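Local coordinates for protein geranyltranstransferase (Marinomonas sp. MED121, PDB 4F62) that probably condenses allylic diphosphates with isopentenyl diphosphate to build longer prenyl chains, as farnesyl-diphosphate synthases do, at residues E75-Y80 with N151-G156; Q157-S162 with L173-V178; H212-A217 with E267-Q272; F218-D223 with A260-L265; D222-L227 with L253-A258. All blocks are in the same frame, centred on the assembly; numbering follows the deposited sequence.

Contact 1: E75-Y80 with N151-G156; sequences ESIHAY and NGMITG
The hydroxyl oxygen of Tyr80 meets carbon on the facing segment: Ile154 CD1 lies 3.5 Å from Tyr80 OH, with Ile154 CG1 and the methyl of Met153 a little farther off. No hydrogen bond spans the two segments; the hydroxyl oxygen meets only carbon across them. The Tyr80 side chain leaves its helix with chi1 at 117°, an unusual value that nearly eclipses CG with the carbonyl carbon and probably costs some strain. Its phenol end runs past Met153 and lies crosswise to the Ile154 side chain.

Met153 fills the angle between Tyr80 and Ile77. A bend at chi3 (67°) brings its methyl close to the ring obliquely, with Met153 CE 3.8 Å from Tyr80 CE2. The same methyl also meets Ile77, with Met153 CE 3.9 Å from Ile77 CG2. The contact illustrates how helices in the all-helical isoprenoid synthase fold interlock near the centre of the chain: helix 65-86, whose C-terminal end leads into the first aspartate-rich region expected in this family, meets the start of helix 153-162. Gly152 is the N-cap there, and Gly156 N bonds to Gly152 O at 3.1 Å. Leu184 of helix 170-194 packs on both Ile77 and Met153, while Asp116 of the second subunit packs on Tyr80 and Ile154.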
# COMPACT_ATOMS: atom_id res chain seq x y z
N GLU A 75 8.03 2.58 9.33
CA GLU A 75 8.92 3.66 8.90
C GLU A 75 8.70 3.99 7.41
O GLU A 75 8.78 5.15 7.00
CB GLU A 75 10.39 3.33 9.19
CG GLU A 75 11.34 4.48 8.90
CD GLU A 75 11.15 5.67 9.86
OE1 GLU A 75 10.50 5.51 10.92
OE2 GLU A 75 11.67 6.78 9.57
N SER A 76 8.40 2.96 6.61
CA SER A 76 8.15 3.17 5.18
C SER A 76 6.87 3.93 4.93
O SER A 76 6.82 4.81 4.07
CB SER A 76 8.14 1.84 4.39
OG SER A 76 9.43 1.27 4.42
N ILE A 77 5.82 3.58 5.67
CA ILE A 77 4.58 4.32 5.61
C ILE A 77 4.82 5.79 5.99
O ILE A 77 4.42 6.70 5.26
CB ILE A 77 3.49 3.70 6.52
CG1 ILE A 77 3.07 2.34 5.95
CG2 ILE A 77 2.28 4.63 6.60
CD1 ILE A 77 2.47 2.42 4.52
N HIS A 78 5.49 6.00 7.12
CA HIS A 78 5.78 7.34 7.61
C HIS A 78 6.56 8.12 6.55
O HIS A 78 6.22 9.27 6.23
CB HIS A 78 6.57 7.25 8.92
CG HIS A 78 6.98 8.57 9.47
ND1 HIS A 78 6.08 9.58 9.76
CD2 HIS A 78 8.20 9.06 9.79
CE1 HIS A 78 6.74 10.63 10.23
NE2 HIS A 78 8.03 10.34 10.26
N ALA A 79 7.58 7.49 5.98
CA ALA A 79 8.42 8.16 4.97
C ALA A 79 7.62 8.51 3.72
O ALA A 79 7.78 9.60 3.17
CB ALA A 79 9.65 7.30 4.60
N TYR A 80 6.76 7.60 3.27
CA TYR A 80 5.91 7.90 2.12
C TYR A 80 5.02 9.09 2.41
O TYR A 80 4.89 10.00 1.58
CB TYR A 80 5.12 6.65 1.66
CG TYR A 80 3.60 6.73 1.74
CD1 TYR A 80 2.86 7.57 0.91
CD2 TYR A 80 2.90 5.89 2.61
CE1 TYR A 80 1.47 7.61 0.98
CE2 TYR A 80 1.52 5.92 2.68
CZ TYR A 80 0.81 6.78 1.87
OH TYR A 80 -0.57 6.80 1.96
N ASN A 151 -9.10 4.63 7.50
CA ASN A 151 -9.45 4.56 8.92
C ASN A 151 -8.44 5.29 9.80
O ASN A 151 -8.61 5.36 11.02
CB ASN A 151 -9.60 3.11 9.39
CG ASN A 151 -10.92 2.49 8.94
OD1 ASN A 151 -10.96 1.71 7.99
ND2 ASN A 151 -12.00 2.83 9.64
N GLY A 152 -7.38 5.81 9.20
CA GLY A 152 -6.29 6.36 9.98
C GLY A 152 -5.61 7.54 9.32
O GLY A 152 -6.24 8.57 9.06
N MET A 153 -4.33 7.36 9.02
CA MET A 153 -3.46 8.46 8.59
C MET A 153 -4.01 9.34 7.47
O MET A 153 -4.05 10.57 7.60
CB MET A 153 -2.09 7.91 8.19
CG MET A 153 -1.07 8.98 7.87
SD MET A 153 0.45 8.27 7.22
CE MET A 153 -0.13 7.60 5.64
N ILE A 154 -4.45 8.73 6.37
CA ILE A 154 -4.92 9.50 5.22
C ILE A 154 -6.18 10.30 5.54
O ILE A 154 -6.37 11.42 5.05
CB ILE A 154 -5.16 8.61 4.00
CG1 ILE A 154 -3.83 7.99 3.57
CG2 ILE A 154 -5.70 9.43 2.85
CD1 ILE A 154 -3.99 6.98 2.48
N THR A 155 -7.06 9.73 6.35
CA THR A 155 -8.26 10.46 6.72
C THR A 155 -7.88 11.67 7.57
O THR A 155 -8.49 12.73 7.44
CB THR A 155 -9.29 9.54 7.38
OG1 THR A 155 -9.97 8.81 6.36
CG2 THR A 155 -10.31 10.36 8.17
N GLY A 156 -6.85 11.52 8.40
CA GLY A 156 -6.33 12.63 9.18
C GLY A 156 -5.79 13.75 8.30
O GLY A 156 -6.05 14.92 8.57

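Contact 2: Q157-S162 with L173-V178; sequences QMIDLS and LEQMHV
Met176 carries most of the contact, lying between Ile159 and Asp160 of the facing helix. Its CG is set opposite the backbone N (chi1 -168°), then the chain bends at chi2 and again at chi3, which carries the sulfur and methyl across to Asp160. The early part of the chain meets the isoleucine: Met176 CG lies 3.5 Å from Ile159 CG2, tighter than usual for two carbons, and the two chains point opposite ways as they pass.

At the sulfur end, Met176 SD is 4.0 Å from Asp160 CB and Met176 CE is 3.7 Å from Asp160 CG. Helices 153-162 and 170-194 thus form a helical hairpin, a roughly antiparallel, splayed pair joined by a short connection, with axes 8.9 Å apart at an angle of 139°. The first of them bears the sequence GQMIDL, matching the GQxxDL signature of polyprenyl synthetases.

Asp160 is more than a packing surface, since its OD2 makes a salt bridge with Lys180 farther along helix 170-194. The methionine methyl sits over one face of the carboxylate, while OD2 is engaged by that lysine. At the margin, Gln175 CG lies 4.5 Å from Ile159 CD1, and Pro29 of the second subunit packs on Gln175.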
# COMPACT_ATOMS: atom_id res chain seq x y z
N GLN A 157 -5.04 13.39 7.26
CA GLN A 157 -4.52 14.37 6.32
C GLN A 157 -5.66 15.06 5.60
O GLN A 157 -5.61 16.27 5.36
CB GLN A 157 -3.57 13.72 5.29
CG GLN A 157 -2.30 13.11 5.89
CD GLN A 157 -1.48 12.37 4.85
OE1 GLN A 157 -1.81 11.24 4.47
NE2 GLN A 157 -0.41 13.00 4.36
N MET A 158 -6.68 14.28 5.25
CA MET A 158 -7.85 14.81 4.57
C MET A 158 -8.53 15.84 5.47
O MET A 158 -8.86 16.95 5.03
CB MET A 158 -8.83 13.69 4.23
CG MET A 158 -9.84 14.05 3.17
SD MET A 158 -9.09 14.18 1.52
CE MET A 158 -10.54 14.54 0.55
N ILE A 159 -8.73 15.47 6.73
CA ILE A 159 -9.38 16.37 7.67
C ILE A 159 -8.56 17.64 7.82
O ILE A 159 -9.11 18.73 7.80
CB ILE A 159 -9.57 15.71 9.05
CG1 ILE A 159 -10.62 14.60 8.97
CG2 ILE A 159 -10.03 16.74 10.08
CD1 ILE A 159 -10.61 13.68 10.20
N ASP A 160 -7.25 17.50 7.96
CA ASP A 160 -6.34 18.64 8.05
C ASP A 160 -6.52 19.60 6.86
O ASP A 160 -6.68 20.81 7.05
CB ASP A 160 -4.88 18.18 8.13
CG ASP A 160 -3.98 19.23 8.74
OD1 ASP A 160 -4.43 20.38 8.94
OD2 ASP A 160 -2.81 18.90 9.03
N LEU A 161 -6.50 19.06 5.65
CA LEU A 161 -6.73 19.87 4.46
C LEU A 161 -8.10 20.54 4.47
O LEU A 161 -8.19 21.74 4.22
CB LEU A 161 -6.57 19.03 3.19
CG LEU A 161 -5.11 18.73 2.83
CD1 LEU A 161 -5.04 17.63 1.80
CD2 LEU A 161 -4.42 19.99 2.32
N SER A 162 -9.15 19.79 4.77
CA SER A 162 -10.50 20.34 4.68
C SER A 162 -10.79 21.37 5.78
O SER A 162 -11.78 22.08 5.72
CB SER A 162 -11.55 19.23 4.73
OG SER A 162 -11.79 18.82 6.06
N LEU A 173 -10.15 18.99 16.65
CA LEU A 173 -8.69 19.02 16.59
C LEU A 173 -8.12 17.69 17.08
O LEU A 173 -7.25 17.10 16.42
CB LEU A 173 -8.12 20.18 17.42
CG LEU A 173 -6.60 20.36 17.32
CD1 LEU A 173 -6.20 20.54 15.87
CD2 LEU A 173 -6.16 21.57 18.14
N GLU A 174 -8.62 17.22 18.22
CA GLU A 174 -8.21 15.91 18.73
C GLU A 174 -8.49 14.80 17.71
O GLU A 174 -7.60 13.99 17.42
CB GLU A 174 -8.89 15.56 20.06
CG GLU A 174 -8.40 14.19 20.57
CD GLU A 174 -9.43 13.41 21.39
OE1 GLU A 174 -10.62 13.80 21.41
OE2 GLU A 174 -9.04 12.39 22.00
N GLN A 175 -9.70 14.77 17.15
CA GLN A 175 -10.03 13.75 16.15
C GLN A 175 -9.04 13.76 14.98
O GLN A 175 -8.60 12.70 14.50
CB GLN A 175 -11.46 13.95 15.63
CG GLN A 175 -11.80 12.98 14.46
CD GLN A 175 -13.26 13.03 14.07
OE1 GLN A 175 -13.71 13.99 13.43
NE2 GLN A 175 -14.02 12.02 14.48
N MET A 176 -8.70 14.96 14.52
CA MET A 176 -7.78 15.11 13.40
C MET A 176 -6.40 14.52 13.72
O MET A 176 -5.83 13.78 12.90
CB MET A 176 -7.64 16.60 13.03
CG MET A 176 -6.94 16.85 11.72
SD MET A 176 -5.16 16.99 11.93
CE MET A 176 -5.09 18.77 12.28
N HIS A 177 -5.87 14.84 14.89
CA HIS A 177 -4.53 14.37 15.25
C HIS A 177 -4.50 12.87 15.50
O HIS A 177 -3.53 12.20 15.16
CB HIS A 177 -3.98 15.12 16.47
CG HIS A 177 -3.55 16.51 16.17
ND1 HIS A 177 -3.77 17.57 17.01
CD2 HIS A 177 -2.90 17.03 15.09
CE1 HIS A 177 -3.28 18.68 16.49
NE2 HIS A 177 -2.75 18.36 15.31
N VAL A 178 -5.56 12.35 16.12
CA VAL A 178 -5.66 10.93 16.40
C VAL A 178 -5.58 10.09 15.12
O VAL A 178 -5.00 9.00 15.11
CB VAL A 178 -6.93 10.63 17.23
CG1 VAL A 178 -7.24 9.16 17.26
CG2 VAL A 178 -6.76 11.16 18.64

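Contact 3: H212-A217 with E267-Q272; sequences HAIGLA and EQAIAQ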
# COMPACT_ATOMS: atom_id res chain seq x y z
N HIS A 212 -2.13 6.27 22.70
CA HIS A 212 -3.07 7.37 22.55
C HIS A 212 -2.59 8.61 23.31
O HIS A 212 -2.60 9.72 22.78
CB HIS A 212 -4.46 6.98 23.05
CG HIS A 212 -5.50 8.04 22.85
ND1 HIS A 212 -5.69 9.07 23.75
CD2 HIS A 212 -6.39 8.23 21.86
CE1 HIS A 212 -6.66 9.86 23.31
NE2 HIS A 212 -7.10 9.37 22.17
N ALA A 213 -2.17 8.41 24.56
CA ALA A 213 -1.75 9.53 25.39
C ALA A 213 -0.52 10.22 24.81
O ALA A 213 -0.45 11.45 24.70
CB ALA A 213 -1.49 9.06 26.82
N ILE A 214 0.47 9.41 24.43
CA ILE A 214 1.74 9.92 23.91
C ILE A 214 1.56 10.64 22.57
O ILE A 214 2.17 11.70 22.33
CB ILE A 214 2.75 8.76 23.76
CG1 ILE A 214 3.24 8.34 25.14
CG2 ILE A 214 3.93 9.17 22.91
CD1 ILE A 214 3.79 9.48 25.91
N GLY A 215 0.73 10.07 21.70
CA GLY A 215 0.44 10.68 20.41
C GLY A 215 -0.19 12.05 20.53
O GLY A 215 0.23 13.01 19.86
N LEU A 216 -1.21 12.17 21.37
CA LEU A 216 -1.84 13.46 21.56
C LEU A 216 -0.87 14.44 22.24
O LEU A 216 -0.72 15.58 21.80
CB LEU A 216 -3.15 13.31 22.35
CG LEU A 216 -4.01 14.56 22.57
CD1 LEU A 216 -4.23 15.32 21.25
CD2 LEU A 216 -5.35 14.16 23.20
N ALA A 217 -0.20 13.97 23.30
CA ALA A 217 0.69 14.84 24.07
C ALA A 217 1.74 15.54 23.20
O ALA A 217 2.04 16.73 23.41
CB ALA A 217 1.38 14.06 25.18
N GLU A 267 1.43 11.63 32.36
CA GLU A 267 1.17 10.82 33.54
C GLU A 267 0.32 9.60 33.23
O GLU A 267 0.57 8.51 33.75
CB GLU A 267 0.48 11.65 34.62
CG GLU A 267 1.36 12.73 35.20
CD GLU A 267 0.63 13.61 36.19
OE1 GLU A 267 -0.62 13.59 36.22
OE2 GLU A 267 1.33 14.34 36.94
N GLN A 268 -0.68 9.78 32.38
CA GLN A 268 -1.55 8.68 31.98
C GLN A 268 -0.76 7.62 31.23
O GLN A 268 -0.97 6.42 31.42
CB GLN A 268 -2.67 9.17 31.08
CG GLN A 268 -3.83 9.81 31.81
CD GLN A 268 -4.98 10.12 30.87
OE1 GLN A 268 -4.76 10.43 29.69
NE2 GLN A 268 -6.20 10.00 31.37
N ALA A 269 0.14 8.07 30.35
CA ALA A 269 0.93 7.15 29.53
C ALA A 269 1.78 6.27 30.43
O ALA A 269 1.79 5.04 30.28
CB ALA A 269 1.79 7.92 28.55
N ILE A 270 2.48 6.89 31.38
CA ILE A 270 3.37 6.17 32.27
C ILE A 270 2.59 5.23 33.18
O ILE A 270 3.03 4.09 33.43
CB ILE A 270 4.23 7.14 33.12
CG1 ILE A 270 5.03 8.07 32.21
CG2 ILE A 270 5.15 6.38 34.04
CD1 ILE A 270 5.75 7.36 31.07
N ALA A 271 1.43 5.68 33.66
CA ALA A 271 0.60 4.85 34.53
C ALA A 271 0.17 3.54 33.88
O ALA A 271 -0.01 2.53 34.56
CB ALA A 271 -0.63 5.63 35.01
N GLN A 272 0.01 3.55 32.56
CA GLN A 272 -0.42 2.36 31.83
C GLN A 272 0.64 1.26 31.82
O GLN A 272 0.31 0.08 31.67
CB GLN A 272 -0.79 2.74 30.38
CG GLN A 272 -2.06 3.58 30.27
CD GLN A 272 -3.28 2.81 30.74
OE1 GLN A 272 -3.29 1.58 30.73
NE2 GLN A 272 -4.33 3.53 31.14
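Ala213 is the first residue of 212-217 to meet the other helix, and its methyl points toward that helix and meets Ala269. The two methyl carbons, Ala213 CB and Ala269 CB, are 3.9 Å apart, and the backbones come correspondingly close, with Ala213 CA 5.5 Å from Ala269 CA. Nothing larger than a methyl stands between the main chains at this point, and Ala213 CB also lies 4.0 Å from Ala269 N. At the margin, Gln268 adds only the aliphatic base of its side chain, its CB 4.4 Å from Ala213 CB.

One residue on, Ile214 approaches the same alanine from another direction. Its CG1 branch sits opposite the carbonyl carbon: chi1 of -74° sets CG1 there, and the bend at chi2 (-54°) keeps CD1 close as well, so that Ile214 CG1 and Ile214 CD1 are each 3.7 Å from Ala269 CB. Two successive residues thus meet this one methyl from roughly perpendicular directions. Ile214 also meets Ala287 and Ile291 of helix 281-291, so the isoleucine joins three helices, while Tyr210, one turn earlier in its own helix, packs on Ala269 as well.

The segment axes pass 8.6 Å apart at an angle of 156° between their chain directions. Such close, alanine-lined antiparallel packing is how helices 201-226 and 249-273 meet at this end of their pairing within the all-helical isoprenoid synthase fold.

Contact 4: F218-D223 with A260-L265; sequences FQVQDD and ALVVRL
Segments 218-223 and 260-265, which meet through Val220 and Gln221 on one side and Leu261 and Val262 on the other, run antiparallel at 153° with their axes 9.1 Å apart. They belong to two long helices of the isoprenoid synthase fold, 201-226 and 249-273; the first reaches, at Asp222 and Asp223, the start of the DDIID sequence that matches the family's second aspartate-rich motif.

Val220 is the central side chain. Its CG1 stands opposite the backbone N, chi1 -176°, and comes to 3.5 Å from Val262 CG2, a snug methyl-to-methyl contact between valines that reach past each other from facing helices. The other branch serves a second partner: Val220 CG2 lies 3.9 Å from Leu261 CD2, the two chains meeting at about a right angle. One valine thus splits its two methyls between consecutive residues of the facing helix.

Helix 281-291 adds Ile291, which packs on Val262, and Tyr249, at the start of the facing helix itself, packs on Val220. Gln221 flanks the valines. Its NE2 makes a weak hydrogen bond to Asp292, whereas a bend at chi2 brings its amide oxygen over Val262, with Gln221 OE1 3.7 Å from Val262 CG2 and 3.8 Å from Val262 CG1.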
# COMPACT_ATOMS: atom_id res chain seq x y z
N PHE A 218 2.28 14.83 22.23
CA PHE A 218 3.31 15.43 21.39
C PHE A 218 2.73 16.51 20.47
O PHE A 218 3.38 17.53 20.22
CB PHE A 218 4.15 14.37 20.65
CG PHE A 218 3.80 14.19 19.20
CD1 PHE A 218 4.24 15.11 18.24
CD2 PHE A 218 3.10 13.07 18.79
CE1 PHE A 218 3.94 14.93 16.89
CE2 PHE A 218 2.79 12.87 17.44
CZ PHE A 218 3.21 13.80 16.49
N GLN A 219 1.50 16.32 20.00
CA GLN A 219 0.84 17.37 19.22
C GLN A 219 0.54 18.60 20.07
O GLN A 219 0.75 19.73 19.63
CB GLN A 219 -0.42 16.84 18.53
CG GLN A 219 -0.14 15.83 17.42
CD GLN A 219 0.41 16.46 16.14
OE1 GLN A 219 0.68 17.66 16.08
NE2 GLN A 219 0.58 15.64 15.11
N VAL A 220 0.03 18.38 21.28
CA VAL A 220 -0.22 19.51 22.19
C VAL A 220 1.08 20.24 22.49
O VAL A 220 1.15 21.47 22.39
CB VAL A 220 -0.88 19.06 23.52
CG1 VAL A 220 -1.23 20.30 24.38
CG2 VAL A 220 -2.13 18.23 23.23
N GLN A 221 2.11 19.48 22.85
CA GLN A 221 3.41 20.07 23.15
C GLN A 221 3.96 20.86 21.97
O GLN A 221 4.53 21.94 22.16
CB GLN A 221 4.41 18.99 23.58
CG GLN A 221 5.76 19.55 24.02
CD GLN A 221 5.66 20.54 25.18
OE1 GLN A 221 4.65 20.61 25.89
NE2 GLN A 221 6.73 21.31 25.39
N ASP A 222 3.77 20.34 20.76
CA ASP A 222 4.19 21.05 19.56
C ASP A 222 3.60 22.45 19.41
O ASP A 222 4.31 23.40 19.07
CB ASP A 222 3.87 20.22 18.32
CG ASP A 222 5.11 19.72 17.63
OD1 ASP A 222 5.62 18.66 18.03
OD2 ASP A 222 5.57 20.42 16.70
N ASP A 223 2.30 22.58 19.68
CA ASP A 223 1.63 23.88 19.63
C ASP A 223 2.19 24.79 20.72
O ASP A 223 2.32 26.00 20.53
CB ASP A 223 0.12 23.73 19.83
CG ASP A 223 -0.59 23.18 18.61
OD1 ASP A 223 0.03 23.13 17.52
OD2 ASP A 223 -1.78 22.81 18.74
N ALA A 260 -1.23 21.89 31.12
CA ALA A 260 -1.79 20.91 32.05
C ALA A 260 -2.15 19.62 31.32
O ALA A 260 -1.95 18.53 31.84
CB ALA A 260 -3.01 21.49 32.77
N LEU A 261 -2.68 19.76 30.11
CA LEU A 261 -3.07 18.59 29.33
C LEU A 261 -1.86 17.73 28.98
O LEU A 261 -1.94 16.50 29.05
CB LEU A 261 -3.82 19.01 28.07
CG LEU A 261 -4.18 17.85 27.14
CD1 LEU A 261 -5.00 16.80 27.88
CD2 LEU A 261 -4.94 18.37 25.92
N VAL A 262 -0.75 18.36 28.63
CA VAL A 262 0.48 17.62 28.33
C VAL A 262 0.92 16.81 29.55
O VAL A 262 1.23 15.62 29.43
CB VAL A 262 1.62 18.56 27.89
CG1 VAL A 262 2.96 17.82 27.92
CG2 VAL A 262 1.33 19.10 26.50
N VAL A 263 0.91 17.45 30.71
CA VAL A 263 1.30 16.77 31.94
C VAL A 263 0.36 15.60 32.25
O VAL A 263 0.81 14.50 32.58
CB VAL A 263 1.37 17.74 33.13
CG1 VAL A 263 1.41 16.97 34.44
CG2 VAL A 263 2.59 18.65 33.00
N ARG A 264 -0.94 15.83 32.11
CA ARG A 264 -1.90 14.75 32.37
C ARG A 264 -1.73 13.56 31.43
O ARG A 264 -1.79 12.41 31.86
CB ARG A 264 -3.34 15.25 32.30
CG ARG A 264 -4.34 14.12 32.38
CD ARG A 264 -5.75 14.60 32.16
NE ARG A 264 -6.68 13.50 31.91
CZ ARG A 264 -7.24 12.76 32.86
NH1 ARG A 264 -8.09 11.79 32.53
NH2 ARG A 264 -6.96 12.99 34.15
N LEU A 265 -1.55 13.84 30.15
CA LEU A 265 -1.39 12.77 29.16
C LEU A 265 -0.09 11.99 29.44
O LEU A 265 -0.06 10.77 29.35
CB LEU A 265 -1.38 13.35 27.75
CG LEU A 265 -2.71 13.93 27.27
CD1 LEU A 265 -2.54 14.61 25.92
CD2 LEU A 265 -3.78 12.84 27.16

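Contact 5: D222-L227 with L253-A258; sequences DDIIDL and LGLDGA
Ile224 reaches across with its CG1 branch and lies over Ala258, where it overlaps backbone as well as methyl. Ile224 CD1 is 3.6 Å from Ala258 O and 3.9 Å from Ala258 CB. The branch is directed there because CG1 stands opposite the carbonyl carbon (chi1 -71°) and chi2 extends it to its full length. The residue sits within DDIID, the sequence matching the second aspartate-rich motif of polyprenyl synthetases, in which the aspartates of relatives bind magnesium ions that hold the substrate diphosphate.

The two isoleucines of this motif lie between its acidic residues, and Ile224 is the one that faces helix 249-273. Asp223, pointing toward the same helix, is instead fixed by a hydrogen bond from Tyr249 N to its OD2. Val262, a turn beyond Ala258, also packs on Ile224.

On the facing side, the helix is kinked near Gly254, whose positive phi of 83° brings the backbone into a conformation suited to glycine. Leu255, just after it, is exposed and turns its CD1 toward the motif. That methyl lies 4.3 Å from Ile224 CG2, a looser approach than the others. Leu227 completes the patch: it and Leu255 extend from their own backbones in opposing senses and overlap at their ends, with Leu227 CD1 3.8 Å from Leu255 CD1.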
# COMPACT_ATOMS: atom_id res chain seq x y z
N ASP A 222 3.77 20.34 20.76
CA ASP A 222 4.19 21.05 19.56
C ASP A 222 3.60 22.45 19.41
O ASP A 222 4.31 23.40 19.07
CB ASP A 222 3.87 20.22 18.32
CG ASP A 222 5.11 19.72 17.63
OD1 ASP A 222 5.62 18.66 18.03
OD2 ASP A 222 5.57 20.42 16.70
N ASP A 223 2.30 22.58 19.68
CA ASP A 223 1.63 23.88 19.63
C ASP A 223 2.19 24.79 20.72
O ASP A 223 2.32 26.00 20.53
CB ASP A 223 0.12 23.73 19.83
CG ASP A 223 -0.59 23.18 18.61
OD1 ASP A 223 0.03 23.13 17.52
OD2 ASP A 223 -1.78 22.81 18.74
N ILE A 224 2.50 24.20 21.87
CA ILE A 224 3.06 24.97 22.98
C ILE A 224 4.44 25.50 22.59
O ILE A 224 4.77 26.66 22.83
CB ILE A 224 3.13 24.11 24.28
CG1 ILE A 224 1.71 23.88 24.83
CG2 ILE A 224 3.98 24.80 25.34
CD1 ILE A 224 1.64 22.77 25.86
N ILE A 225 5.24 24.65 21.97
CA ILE A 225 6.57 25.04 21.49
C ILE A 225 6.50 26.17 20.45
O ILE A 225 7.28 27.13 20.52
CB ILE A 225 7.33 23.82 20.92
CG1 ILE A 225 7.62 22.81 22.04
CG2 ILE A 225 8.63 24.26 20.26
CD1 ILE A 225 8.25 21.50 21.56
N ASP A 226 5.58 26.07 19.49
CA ASP A 226 5.41 27.10 18.47
C ASP A 226 5.11 28.47 19.07
O ASP A 226 5.47 29.50 18.50
CB ASP A 226 4.31 26.72 17.49
CG ASP A 226 4.73 25.64 16.54
OD1 ASP A 226 5.95 25.44 16.37
OD2 ASP A 226 3.83 24.99 15.95
N LEU A 227 4.44 28.47 20.22
CA LEU A 227 4.07 29.71 20.90
C LEU A 227 5.28 30.53 21.33
O LEU A 227 5.15 31.71 21.68
CB LEU A 227 3.20 29.41 22.12
CG LEU A 227 1.71 29.69 21.95
CD1 LEU A 227 0.99 29.62 23.29
CD2 LEU A 227 1.51 31.05 21.32
N LEU A 253 -7.58 25.89 24.78
CA LEU A 253 -7.59 25.59 26.21
C LEU A 253 -6.89 26.65 27.06
O LEU A 253 -6.86 26.54 28.29
CB LEU A 253 -6.91 24.25 26.46
CG LEU A 253 -7.48 23.02 25.77
CD1 LEU A 253 -6.49 21.86 25.87
CD2 LEU A 253 -8.80 22.66 26.42
N GLY A 254 -6.32 27.66 26.42
CA GLY A 254 -5.42 28.58 27.09
C GLY A 254 -4.04 27.94 27.13
O GLY A 254 -3.92 26.71 27.02
N LEU A 255 -2.99 28.74 27.26
CA LEU A 255 -1.63 28.21 27.41
C LEU A 255 -1.54 27.30 28.63
O LEU A 255 -0.95 26.22 28.57
CB LEU A 255 -0.60 29.34 27.53
CG LEU A 255 0.83 28.86 27.80
CD1 LEU A 255 1.33 27.95 26.68
CD2 LEU A 255 1.79 30.02 28.01
N ASP A 256 -2.15 27.73 29.73
CA ASP A 256 -2.14 26.97 30.98
C ASP A 256 -2.86 25.63 30.84
O ASP A 256 -2.37 24.60 31.33
CB ASP A 256 -2.78 27.79 32.11
CG ASP A 256 -4.25 28.13 31.83
OD1 ASP A 256 -4.61 28.33 30.64
OD2 ASP A 256 -5.04 28.19 32.79
N GLY A 257 -3.99 25.63 30.14
CA GLY A 257 -4.76 24.42 29.91
C GLY A 257 -4.04 23.42 29.02
O GLY A 257 -4.15 22.19 29.21
N ALA A 258 -3.32 23.93 28.03
CA ALA A 258 -2.57 23.05 27.12
C ALA A 258 -1.39 22.42 27.86
O ALA A 258 -1.10 21.23 27.70
CB ALA A 258 -2.09 23.82 25.91

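Overall arrangement
Contacts 3, 4 and 5 follow one another along the same antiparallel pair, helices 201-226 and 249-273: centres lie about 10 Å apart from contact 3 to contact 4 and about 8 Å from contact 4 to contact 5, and contacts 4 and 5 share Asp222 and Asp223. Contacts 1 and 2 likewise form a series on helix 153-162, centres about 13 Å apart, and both touch the second subunit. Helix 170-194 links the two groups, since His177 of contact 2 packs on Gln219 of contact 4 and Glu174 on His212 of contact 3. Contact 5 bears the probable metal-binding aspartate motif, its centre about 25 Å from that of contact 1.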